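Local coordinates for pesticidal crystal protein CRY4AA (Bacillus thuringiensis, PDB 2C9K) that lyses midgut epithelial cells of mosquito larvae by binding to them and forming pores, this chain being its functional three-domain toxin core, at residues Q256-R261 with S458-K463. Sequence-based numbering, arbitrary orientation.
Sequences QSELTR and SSVDPK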
loop_
_atom_site.group_PDB
_atom_site.type_symbol
_atom_site.label_atom_id
_atom_site.label_comp_id
_atom_site.label_asym_id
_atom_site.label_seq_id
_atom_site.Cartn_x
_atom_site.Cartn_y
_atom_site.Cartn_z
ATOM N N GLN A 256 5.701 14.095 -2.311
ATOM C CA GLN A 256 4.719 13.652 -1.336
ATOM C C GLN A 256 3.861 12.627 -2.076
ATOM O O GLN A 256 3.151 12.968 -3.018
ATOM C CB GLN A 256 3.862 14.823 -0.851
ATOM C CG GLN A 256 2.890 14.461 0.262
ATOM C CD GLN A 256 3.581 13.786 1.436
ATOM O OE1 GLN A 256 4.026 12.637 1.342
ATOM N NE2 GLN A 256 3.676 14.500 2.553
ATOM N N SER A 257 3.942 11.367 -1.669
ATOM C CA SER A 257 3.169 10.328 -2.327
ATOM C C SER A 257 2.313 9.574 -1.324
ATOM O O SER A 257 2.472 9.752 -0.122
ATOM C CB SER A 257 4.111 9.351 -3.027
ATOM O OG SER A 257 4.881 8.651 -2.077
ATOM N N GLU A 258 1.406 8.737 -1.824
ATOM C CA GLU A 258 0.531 7.955 -0.958
ATOM C C GLU A 258 0.276 6.556 -1.516
ATOM O O GLU A 258 0.524 6.285 -2.687
ATOM C CB GLU A 258 -0.791 8.701 -0.738
ATOM C CG GLU A 258 -1.618 8.980 -1.995
ATOM C CD GLU A 258 -2.748 9.996 -1.748
ATOM O OE1 GLU A 258 -3.732 10.005 -2.517
ATOM O OE2 GLU A 258 -2.647 10.800 -0.794
ATOM N N LEU A 259 -0.205 5.661 -0.664
ATOM C CA LEU A 259 -0.492 4.289 -1.062
ATOM C C LEU A 259 -2.010 4.126 -0.986
ATOM O O LEU A 259 -2.587 4.241 0.097
ATOM C CB LEU A 259 0.215 3.325 -0.098
ATOM C CG LEU A 259 1.724 3.555 0.116
ATOM C CD1 LEU A 259 2.204 2.785 1.329
ATOM C CD2 LEU A 259 2.504 3.139 -1.118
ATOM N N THR A 260 -2.652 3.857 -2.128
ATOM C CA THR A 260 -4.120 3.734 -2.191
ATOM C C THR A 260 -4.715 2.338 -2.122
ATOM O O THR A 260 -5.927 2.198 -1.963
ATOM C CB THR A 260 -4.690 4.355 -3.472
ATOM O OG1 THR A 260 -4.371 3.508 -4.579
ATOM C CG2 THR A 260 -4.111 5.739 -3.711
ATOM N N ARG A 261 -3.878 1.314 -2.253
ATOM C CA ARG A 261 -4.344 -0.078 -2.203
ATOM C C ARG A 261 -5.074 -0.482 -0.910
ATOM O O ARG A 261 -4.830 0.081 0.164
ATOM C CB ARG A 261 -3.157 -1.023 -2.381
ATOM C CG ARG A 261 -2.411 -1.358 -1.087
ATOM C CD ARG A 261 -1.838 -0.119 -0.419
ATOM N NE ARG A 261 -1.063 -0.438 0.778
ATOM C CZ ARG A 261 -1.587 -0.642 1.981
ATOM N NH1 ARG A 261 -2.902 -0.554 2.158
ATOM N NH2 ARG A 261 -0.794 -0.937 3.008
ATOM N N SER A 458 -3.065 5.056 5.775
ATOM C CA SER A 458 -3.362 6.376 6.330
ATOM C C SER A 458 -2.524 7.511 5.745
ATOM O O SER A 458 -2.518 8.623 6.271
ATOM C CB SER A 458 -3.210 6.362 7.853
ATOM O OG SER A 458 -1.856 6.232 8.233
ATOM N N SER A 459 -1.815 7.234 4.660
ATOM C CA SER A 459 -1.009 8.264 4.019
ATOM C C SER A 459 -1.830 8.939 2.931
ATOM O O SER A 459 -1.399 9.934 2.354
ATOM C CB SER A 459 0.243 7.664 3.385
ATOM O OG SER A 459 -0.090 6.841 2.278
ATOM N N VAL A 460 -3.007 8.386 2.652
ATOM C CA VAL A 460 -3.885 8.933 1.624
ATOM C C VAL A 460 -4.585 10.193 2.120
ATOM O O VAL A 460 -5.058 10.242 3.249
ATOM C CB VAL A 460 -4.935 7.893 1.192
ATOM C CG1 VAL A 460 -5.765 8.439 0.027
ATOM C CG2 VAL A 460 -4.238 6.585 0.809
ATOM N N ASP A 461 -4.659 11.207 1.266
ATOM C CA ASP A 461 -5.270 12.475 1.647
ATOM C C ASP A 461 -6.722 12.614 1.193
ATOM O O ASP A 461 -7.058 12.296 0.053
ATOM C CB ASP A 461 -4.435 13.622 1.078
ATOM C CG ASP A 461 -4.832 14.965 1.640
ATOM O OD1 ASP A 461 -5.573 14.984 2.644
ATOM O OD2 ASP A 461 -4.396 16.001 1.092
ATOM N N PRO A 462 -7.608 13.085 2.086
ATOM C CA PRO A 462 -9.029 13.264 1.761
ATOM C C PRO A 462 -9.273 14.558 0.994
ATOM O O PRO A 462 -10.348 14.770 0.427
ATOM C CB PRO A 462 -9.702 13.320 3.133
ATOM C CG PRO A 462 -8.715 12.709 4.058
ATOM C CD PRO A 462 -7.401 13.193 3.536
ATOM N N LYS A 463 -8.264 15.419 0.974
ATOM C CA LYS A 463 -8.393 16.709 0.318
ATOM C C LYS A 463 -7.571 16.860 -0.959
ATOM O O LYS A 463 -7.578 17.918 -1.574
ATOM C CB LYS A 463 -8.031 17.817 1.321
ATOM C CG LYS A 463 -8.940 17.865 2.557
ATOM C CD LYS A 463 -10.291 18.483 2.211
ATOM C CE LYS A 463 -11.356 18.241 3.281
ATOM N NZ LYS A 463 -11.850 16.825 3.273
#
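Glu258 OE2 accepts the backbone N-H of Asp461, 2.9 Å from Asp461 N, while OE1 of the same carboxylate forms a salt bridge with Lys478. The amide hydrogen comes from above the carboxylate plane, the nitrogen lying 41° out of it, and the bond is bent, at 147°. Glu258 reaches this place because CG sits between its own backbone N and carbonyl carbon (chi1 61°), from where the extended chain runs across Val460 at about a right angle. CG1 of Val460 lies alongside the carboxylate, 3.6 Å from Glu258 OE1. The lysine that pairs with OE1 also donates to the carbonyl O of Asp461, so one ammonium group ties both loops together; its charge, with the amide, probably helps to keep the buried glutamate ionised.

In this three-domain delta-endotoxin, 256-261 begins with the last residue of the short strand 255-256, which pairs in parallel with strand 471-475; residues 458-463 are in the loop that leads from strand 450-457 to that same strand. Helices 5-16 and 222-240 of the N-terminal helical domain pack against Leu259, and the first of these also touches Ser459, placing the contact where the domains meet.

A second, less certain bond runs from Leu259 N to Ser459 OG (3.2 Å), as the position of this hydroxyl is doubtful. The other methyl of Val460, CG2, is directed at the carbonyl O of Leu259. Beyond the crossing, Asp461 OD1 accepts from Lys463 N at 3.2 Å, closing an Asx turn, and its OD2 is taken by the backbone N of Thr465.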